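Local coordinates for GH62 hydrolase (Scytalidium thermophilum, PDB 4PVA), which probably hydrolyses the bonds that hold alpha-L-arabinofuranosyl side chains on arabinoxylan, as a family 62 glycoside hydrolase from a thermophilic fungus, at residues I45-A50 against R100-V105; A64-Y69 against Y330-W335; W289-S294 against V322-Q327. All blocks are in the same frame, centred on the assembly; numbering follows the deposited sequence.

In the fold
The five small sheets of this chain fit the five-bladed beta-propeller known for family 62. Contact 1 joins the first strands of two neighbouring blades, close to the centre of the chain. Contact 2 lies about 14 Å from it, centre to centre, at the hairpin turn between strands 56-65 and 68-76. Contact 3 is about 14 Å from contact 2 and 18 Å from contact 1, again centre to centre. Contacts 1 and 2 meet where Lys46 NZ lies 2.9 Å from Tyr69 OH, and both touch one phosphate, which probably marks the active-site pocket. Contacts 2 and 3 meet through packing, with Trp335 CE3 3.7 Å from Val322 CB.

Contact 1: I45-A50 against R100-V105; sequences IKDPTA and RAAPQV. With PO4 (phosphate ion), chain C; PO4 (phosphate ion), chain F.
Thr49 lies against Pro103 and Val105, where strands 45-50 and 101-105 run nearly parallel at 10°. Their axes come within 6.0 Å. This is the tight end of the contact. The hydroxyl of Thr49 sits opposite its backbone N (chi1 180°), which turns OG1 to the second strand. Val105 N donates to Thr49 OG1 at 3.0 Å, with a fairly straight N-H...O angle of 159°. The methyl CG2 of Thr49 rests 4.0 Å from CG of the Pro103 ring. Val105 CG1 packs alongside the hydroxyl. OG1 is also hydrogen-bonded to Glu297, so the group is held from two sources. A valine here would probably leave Val105 N without its acceptor and Glu297 without this partner.

Further back, Asp47 meets Ala102 and Pro103. Its OD1 lies 3.3 Å from Pro103 CD, and the two side chains cross at about a right angle. Asp47 and Ala102 both have positive phi, and each is followed by a proline. Ser62, on the neighbouring strand 56-65, is hydrogen-bonded through OG to Asp47 OD1 and Ala102 N, and so links this blade to the next. A water lies between Asp47 O and Pro103 O, 2.8 Å from the latter.

The start of segment 100-105 is looser. Arg100 does not touch segment 45-50 and is partly exposed. Its guanidinium meets a phosphate edge-on, with NH1 2.8 Å from O1 and NH2 3.0 Å from O4. Lys46 does not touch segment 100-105 either; its NZ reaches O3 of a second phosphate at 2.7 Å. The chemistry implies a junction without continuous strand pairing: the two segments share a single direct hydrogen bond, Ser62 of the first blade adds another link, and the water probably bridges the backbones.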
# COMPACT_ATOMS: atom_id res chain seq x y z
N ILE A 45 -1.40 -1.45 -14.70
CA ILE A 45 -1.61 -0.41 -13.69
C ILE A 45 -1.71 -1.13 -12.36
O ILE A 45 -2.48 -2.07 -12.19
CB ILE A 45 -2.87 0.44 -13.96
CG1 ILE A 45 -2.78 1.08 -15.37
CG2 ILE A 45 -3.00 1.55 -12.94
CD1 ILE A 45 -1.70 2.11 -15.51
N LYS A 46 -0.89 -0.65 -11.42
CA LYS A 46 -0.53 -1.42 -10.25
C LYS A 46 -0.56 -0.62 -8.96
O LYS A 46 -0.48 0.60 -8.95
CB LYS A 46 0.88 -1.98 -10.40
CG LYS A 46 1.02 -2.96 -11.54
CD LYS A 46 2.38 -3.63 -11.58
CE LYS A 46 2.54 -4.68 -10.51
NZ LYS A 46 3.87 -5.31 -10.60
N ASP A 47 -0.67 -1.35 -7.86
CA ASP A 47 -0.32 -0.89 -6.51
C ASP A 47 -0.89 0.48 -6.18
O ASP A 47 -0.16 1.46 -6.01
CB ASP A 47 1.17 -1.05 -6.23
CG ASP A 47 2.07 -0.29 -7.11
OD1 ASP A 47 1.89 0.96 -7.25
OD2 ASP A 47 3.05 -0.91 -7.65
N PRO A 48 -2.22 0.57 -6.02
CA PRO A 48 -2.84 1.88 -5.78
C PRO A 48 -2.77 2.33 -4.33
O PRO A 48 -2.78 1.52 -3.40
CB PRO A 48 -4.29 1.62 -6.18
CG PRO A 48 -4.50 0.20 -5.80
CD PRO A 48 -3.22 -0.49 -6.14
N THR A 49 -2.74 3.64 -4.14
CA THR A 49 -3.02 4.28 -2.85
C THR A 49 -4.09 5.32 -3.13
O THR A 49 -4.09 5.91 -4.22
CB THR A 49 -1.74 4.90 -2.22
OG1 THR A 49 -2.09 5.50 -0.98
CG2 THR A 49 -1.11 5.95 -3.13
N ALA A 50 -5.02 5.52 -2.20
CA ALA A 50 -6.17 6.37 -2.51
C ALA A 50 -6.77 6.98 -1.26
O ALA A 50 -6.83 6.34 -0.20
CB ALA A 50 -7.24 5.57 -3.22
N ARG A 100 10.41 4.64 -10.14
CA ARG A 100 9.63 4.89 -8.93
C ARG A 100 8.46 3.94 -8.94
O ARG A 100 7.84 3.74 -9.99
CB ARG A 100 9.05 6.30 -8.88
CG ARG A 100 10.02 7.47 -8.82
CD ARG A 100 10.41 8.01 -10.18
NE ARG A 100 11.27 9.21 -10.12
CZ ARG A 100 12.55 9.23 -9.77
NH1 ARG A 100 13.22 8.11 -9.49
NH2 ARG A 100 13.19 10.38 -9.75
N ALA A 101 8.11 3.38 -7.79
CA ALA A 101 7.03 2.43 -7.72
C ALA A 101 6.42 2.38 -6.34
O ALA A 101 7.04 2.70 -5.32
CB ALA A 101 7.53 1.05 -8.08
N ALA A 102 5.18 1.90 -6.29
CA ALA A 102 4.50 1.47 -5.06
C ALA A 102 4.30 2.58 -4.04
O ALA A 102 4.89 2.56 -2.94
CB ALA A 102 5.19 0.26 -4.45
N PRO A 103 3.45 3.54 -4.37
CA PRO A 103 3.23 4.68 -3.49
C PRO A 103 2.20 4.43 -2.38
O PRO A 103 1.32 3.54 -2.49
CB PRO A 103 2.68 5.75 -4.44
CG PRO A 103 1.96 4.97 -5.48
CD PRO A 103 2.73 3.70 -5.65
N GLN A 104 2.29 5.28 -1.36
CA GLN A 104 1.35 5.41 -0.24
C GLN A 104 1.20 6.91 -0.05
O GLN A 104 2.21 7.60 0.11
CB GLN A 104 1.92 4.80 1.02
CG GLN A 104 1.05 4.99 2.24
CD GLN A 104 1.78 4.98 3.55
OE1 GLN A 104 2.98 5.25 3.61
NE2 GLN A 104 1.05 4.71 4.62
N VAL A 105 -0.03 7.41 -0.02
CA VAL A 105 -0.28 8.86 0.16
C VAL A 105 -0.97 9.15 1.47
O VAL A 105 -1.91 8.46 1.85
CB VAL A 105 -1.09 9.45 -1.02
CG1 VAL A 105 -2.54 9.04 -1.05
CG2 VAL A 105 -0.94 10.97 -1.00
P PO4 C . 16.64 9.38 -8.23
O1 PO4 C . 15.48 8.50 -7.80
O2 PO4 C . 17.88 8.57 -8.67
O3 PO4 C . 17.03 10.17 -7.03
O4 PO4 C . 16.12 10.38 -9.27
P PO4 F . 3.99 -6.54 -7.09
O1 PO4 F . 3.06 -7.65 -6.54
O2 PO4 F . 5.29 -6.56 -6.25
O3 PO4 F . 4.36 -6.94 -8.50
O4 PO4 F . 3.31 -5.26 -7.00
O HOH W 1 1.66 0.96 -3.47

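Contact 2: A64-Y69 against Y330-W335; sequences AKSEGY and YNALPW. With PO4 (phosphate ion), chain D; PO4 (phosphate ion), chain F.
The Asn331 carbonyl O lies 3.3 Å from Lys65 CA, where the 3-10 segment 330-332 meets the type I turn from Lys65 to Gly68. Within that turn Lys65 and Gly68 are bonded to each other in both directions, N to O. Gly68 has backbone angles at which a side chain would be jammed against the preceding carbonyl.

Asn331 has the most surface covered here. Its OD1 accepts from Tyr69 OH at 2.7 Å. The amide stands almost upright against the ring, the planes being 85° apart, with OD1 at the ring edge. The hydroxyl approaches from 36° above the carbonyl plane. Tyr69 CG lies beside its own backbone N (chi1 -79°), and one face of the ring is laid over Ala64 CA. The same hydroxyl is also hydrogen-bonded to Lys46, so two groups fix its position. The other end of the amide is tied by water: ND2 of Asn331 donates to a water at 2.9 Å, and that water donates to Ser66 O. Ser66 OG touches Ala332 CB at 3.7 Å, towards the surface.

Tyr330 OH donates to O3 of a phosphate at 2.6 Å, that oxygen lying at the ring edge in its plane; Arg251 is a second partner of the hydroxyl. Lys65 NZ binds another phosphate, at 2.8 Å from its O2.

The turn closes a two-residue beta hairpin between strands 56-65 and 68-76. The 330-335 loop packs on it, and through Tyr330 borders what is probably the active-site pocket of the propeller.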
# COMPACT_ATOMS: atom_id res chain seq x y z
N ALA A 64 3.58 -0.11 -15.11
CA ALA A 64 4.55 -1.17 -15.28
C ALA A 64 4.61 -1.61 -16.72
O ALA A 64 3.56 -1.81 -17.33
CB ALA A 64 4.19 -2.34 -14.40
N LYS A 65 5.82 -1.80 -17.21
CA LYS A 65 6.07 -2.42 -18.51
C LYS A 65 7.45 -3.04 -18.39
O LYS A 65 8.17 -2.79 -17.44
CB LYS A 65 5.94 -1.40 -19.66
CG LYS A 65 6.68 -0.11 -19.40
CD LYS A 65 6.56 0.85 -20.59
CE LYS A 65 7.12 2.22 -20.25
NZ LYS A 65 7.12 3.16 -21.40
N SER A 66 7.85 -3.81 -19.39
CA SER A 66 9.18 -4.39 -19.36
C SER A 66 10.29 -3.33 -19.23
O SER A 66 11.29 -3.57 -18.60
CB SER A 66 9.40 -5.32 -20.55
OG SER A 66 8.58 -6.48 -20.36
N GLU A 67 10.07 -2.14 -19.79
CA GLU A 67 11.06 -1.08 -19.74
C GLU A 67 11.26 -0.49 -18.35
O GLU A 67 12.33 0.02 -18.03
CB GLU A 67 10.66 0.03 -20.72
CG GLU A 67 11.64 1.20 -20.85
CD GLU A 67 11.54 2.24 -19.74
OE1 GLU A 67 12.59 2.84 -19.42
OE2 GLU A 67 10.44 2.47 -19.15
N GLY A 68 10.22 -0.53 -17.51
CA GLY A 68 10.38 0.07 -16.21
C GLY A 68 9.09 0.43 -15.51
O GLY A 68 7.99 0.12 -15.97
N TYR A 69 9.28 1.15 -14.41
CA TYR A 69 8.21 1.60 -13.51
C TYR A 69 8.25 3.07 -13.31
O TYR A 69 9.31 3.66 -13.06
CB TYR A 69 8.33 0.97 -12.12
CG TYR A 69 7.81 -0.42 -12.06
CD1 TYR A 69 8.51 -1.48 -12.61
CD2 TYR A 69 6.61 -0.71 -11.42
CE1 TYR A 69 8.00 -2.77 -12.58
CE2 TYR A 69 6.11 -1.98 -11.36
CZ TYR A 69 6.80 -3.01 -11.93
OH TYR A 69 6.29 -4.29 -11.88
N TYR A 330 7.20 -10.85 -16.19
CA TYR A 330 6.52 -10.38 -14.99
C TYR A 330 6.14 -8.91 -15.10
O TYR A 330 5.00 -8.56 -14.81
CB TYR A 330 7.38 -10.62 -13.76
CG TYR A 330 6.57 -10.29 -12.53
CD1 TYR A 330 5.68 -11.22 -11.98
CD2 TYR A 330 6.62 -9.04 -11.96
CE1 TYR A 330 4.89 -10.90 -10.91
CE2 TYR A 330 5.83 -8.73 -10.87
CZ TYR A 330 4.97 -9.67 -10.37
OH TYR A 330 4.16 -9.42 -9.29
N ASN A 331 7.05 -8.05 -15.54
CA ASN A 331 6.72 -6.64 -15.59
C ASN A 331 5.81 -6.24 -16.74
O ASN A 331 5.34 -5.12 -16.78
CB ASN A 331 7.98 -5.82 -15.56
CG ASN A 331 8.68 -5.91 -14.23
OD1 ASN A 331 8.05 -5.93 -13.14
ND2 ASN A 331 9.97 -5.96 -14.29
N ALA A 332 5.50 -7.19 -17.61
CA ALA A 332 4.53 -7.01 -18.69
C ALA A 332 3.14 -7.60 -18.35
O ALA A 332 2.23 -7.61 -19.18
CB ALA A 332 5.07 -7.62 -19.98
N LEU A 333 2.95 -8.09 -17.14
CA LEU A 333 1.65 -8.64 -16.77
C LEU A 333 0.57 -7.60 -16.89
O LEU A 333 0.77 -6.46 -16.50
CB LEU A 333 1.68 -9.18 -15.36
CG LEU A 333 2.29 -10.56 -15.16
CD1 LEU A 333 2.50 -10.84 -13.67
CD2 LEU A 333 1.45 -11.66 -15.80
N PRO A 334 -0.61 -7.99 -17.39
CA PRO A 334 -1.69 -7.02 -17.61
C PRO A 334 -2.52 -6.78 -16.32
O PRO A 334 -3.72 -7.03 -16.26
CB PRO A 334 -2.51 -7.68 -18.71
CG PRO A 334 -2.34 -9.13 -18.47
CD PRO A 334 -0.91 -9.28 -18.02
N TRP A 335 -1.88 -6.24 -15.31
CA TRP A 335 -2.57 -5.85 -14.09
C TRP A 335 -3.55 -4.73 -14.36
O TRP A 335 -3.29 -3.82 -15.16
CB TRP A 335 -1.59 -5.39 -13.00
CG TRP A 335 -0.62 -6.40 -12.52
CD1 TRP A 335 0.68 -6.54 -12.93
CD2 TRP A 335 -0.82 -7.40 -11.50
NE1 TRP A 335 1.28 -7.59 -12.24
CE2 TRP A 335 0.38 -8.11 -11.35
CE3 TRP A 335 -1.91 -7.77 -10.71
CZ2 TRP A 335 0.54 -9.15 -10.43
CZ3 TRP A 335 -1.76 -8.80 -9.81
CH2 TRP A 335 -0.55 -9.48 -9.68
P PO4 D . 7.24 6.13 -19.13
O1 PO4 D . 8.02 5.72 -17.88
O2 PO4 D . 7.88 5.70 -20.44
O3 PO4 D . 5.93 5.44 -19.05
O4 PO4 D . 7.08 7.63 -19.13
P PO4 F . 3.99 -6.54 -7.09
O1 PO4 F . 3.06 -7.65 -6.54
O2 PO4 F . 5.29 -6.56 -6.25
O3 PO4 F . 4.36 -6.94 -8.50
O4 PO4 F . 3.31 -5.26 -7.00
O HOH W 2 11.41 -5.74 -16.81

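Contact 3: W289-S294 against V322-Q327; sequences WTKSIS and VDPNAQ
Val322, Pro324 and Trp289 have the most surface buried where loop 289-294 meets loop 322-327. Val322 takes part mainly through its backbone, since its CB points away. Val322 N donates to Thr290 OG1 at 3.0 Å with an angle of 158°. The hydroxyl in turn donates to Ser292 O at 2.8 Å, in the carbonyl plane and on a lone pair. OG1 lies opposite the backbone N of Thr290 (chi1 -177°), which lets one group serve both loops. Val322 O takes a bond from a water at 2.7 Å, and that water accepts from Lys291 N. Thr290 CA also makes a CA-H...O contact to Val322 O.

Pro324 packs by its ring. Its CG lies 4.1 Å from CG of Lys291, whose extended chain crosses it at about a right angle. Pro324 CD approaches Trp289 O at 3.9 Å, and Asp323 CA makes a CA-H...O contact to that same oxygen. Asp323 OD1 accepts from Asn325 N, an Asx turn at the start of the type I turn from Asp323 to Ala326, with Pro324 inside both.

Trp289 brings CZ3 to 4.0 Å from Val322 N. One ring face is covered by Thr290 CG2. Its NE1 is bonded to Thr29 O.

The polar links all involve backbone atoms. The two loops, which form no regular strand pair here, are joined by one hydroxyl and one water acting on backbone N-H and C=O groups.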
# COMPACT_ATOMS: atom_id res chain seq x y z
N TRP A 289 -12.49 -11.86 -12.99
CA TRP A 289 -11.38 -11.48 -13.87
C TRP A 289 -10.00 -11.70 -13.26
O TRP A 289 -8.99 -11.48 -13.90
CB TRP A 289 -11.53 -10.00 -14.28
CG TRP A 289 -11.56 -9.07 -13.09
CD1 TRP A 289 -12.62 -8.83 -12.25
CD2 TRP A 289 -10.49 -8.24 -12.61
NE1 TRP A 289 -12.27 -7.93 -11.28
CE2 TRP A 289 -10.98 -7.53 -11.50
CE3 TRP A 289 -9.18 -8.00 -13.04
CZ2 TRP A 289 -10.22 -6.61 -10.80
CZ3 TRP A 289 -8.41 -7.08 -12.33
CH2 TRP A 289 -8.95 -6.41 -11.21
N THR A 290 -9.94 -12.09 -12.00
CA THR A 290 -8.67 -12.32 -11.31
C THR A 290 -8.88 -13.34 -10.21
O THR A 290 -9.99 -13.43 -9.65
CB THR A 290 -8.14 -10.99 -10.72
OG1 THR A 290 -6.86 -11.19 -10.11
CG2 THR A 290 -9.10 -10.41 -9.70
N LYS A 291 -7.88 -14.15 -9.95
CA LYS A 291 -7.84 -15.00 -8.77
C LYS A 291 -6.91 -14.48 -7.68
O LYS A 291 -6.82 -15.03 -6.63
CB LYS A 291 -7.40 -16.42 -9.11
CG LYS A 291 -8.42 -17.08 -10.02
CD LYS A 291 -8.09 -18.51 -10.36
CE LYS A 291 -9.28 -19.15 -11.04
NZ LYS A 291 -8.97 -20.56 -11.39
N SER A 292 -6.23 -13.37 -7.99
CA SER A 292 -5.32 -12.70 -7.09
C SER A 292 -5.92 -11.40 -6.61
O SER A 292 -6.44 -10.62 -7.39
CB SER A 292 -4.01 -12.43 -7.81
OG SER A 292 -3.23 -13.62 -7.81
N ILE A 293 -5.78 -11.15 -5.31
CA ILE A 293 -6.10 -9.88 -4.67
C ILE A 293 -4.75 -9.35 -4.18
O ILE A 293 -4.24 -9.82 -3.15
CB ILE A 293 -7.08 -10.05 -3.51
CG1 ILE A 293 -8.33 -10.86 -3.94
CG2 ILE A 293 -7.43 -8.68 -2.94
CD1 ILE A 293 -9.22 -10.19 -4.98
N SER A 294 -4.16 -8.40 -4.91
CA SER A 294 -2.75 -8.05 -4.72
C SER A 294 -2.51 -6.57 -4.46
O SER A 294 -3.22 -5.73 -4.99
CB SER A 294 -1.97 -8.54 -5.93
OG SER A 294 -0.60 -8.18 -5.91
N VAL A 322 -5.26 -9.57 -12.05
CA VAL A 322 -4.75 -9.93 -13.37
C VAL A 322 -5.41 -11.20 -13.81
O VAL A 322 -5.72 -12.06 -13.00
CB VAL A 322 -3.20 -10.08 -13.30
CG1 VAL A 322 -2.76 -11.22 -12.43
CG2 VAL A 322 -2.59 -10.22 -14.68
N ASP A 323 -5.62 -11.32 -15.12
CA ASP A 323 -6.16 -12.54 -15.70
C ASP A 323 -5.23 -13.70 -15.32
O ASP A 323 -4.03 -13.63 -15.59
CB ASP A 323 -6.19 -12.36 -17.23
CG ASP A 323 -6.76 -13.55 -17.98
OD1 ASP A 323 -6.84 -14.66 -17.44
OD2 ASP A 323 -7.08 -13.34 -19.18
N PRO A 324 -5.77 -14.75 -14.66
CA PRO A 324 -4.93 -15.85 -14.20
C PRO A 324 -4.26 -16.62 -15.32
O PRO A 324 -3.30 -17.32 -15.07
CB PRO A 324 -5.91 -16.75 -13.40
CG PRO A 324 -7.25 -16.36 -13.83
CD PRO A 324 -7.18 -14.94 -14.30
N ASN A 325 -4.74 -16.43 -16.55
CA ASN A 325 -4.20 -17.12 -17.70
C ASN A 325 -3.19 -16.32 -18.49
O ASN A 325 -2.66 -16.79 -19.50
CB ASN A 325 -5.35 -17.57 -18.60
CG ASN A 325 -6.28 -18.55 -17.89
OD1 ASN A 325 -5.84 -19.57 -17.35
ND2 ASN A 325 -7.57 -18.21 -17.85
N ALA A 326 -2.89 -15.10 -18.05
CA ALA A 326 -1.88 -14.28 -18.71
C ALA A 326 -0.52 -14.95 -18.62
O ALA A 326 -0.14 -15.44 -17.57
CB ALA A 326 -1.83 -12.88 -18.11
N GLN A 327 0.21 -14.98 -19.74
CA GLN A 327 1.52 -15.59 -19.84
C GLN A 327 2.49 -14.57 -20.42
O GLN A 327 2.67 -14.46 -21.63
CB GLN A 327 1.46 -16.77 -20.78
CG GLN A 327 0.66 -17.96 -20.31
CD GLN A 327 0.69 -19.09 -21.33
OE1 GLN A 327 1.60 -19.16 -22.16
NE2 GLN A 327 -0.29 -19.96 -21.28
O HOH W 3 -5.26 -13.87 -11.01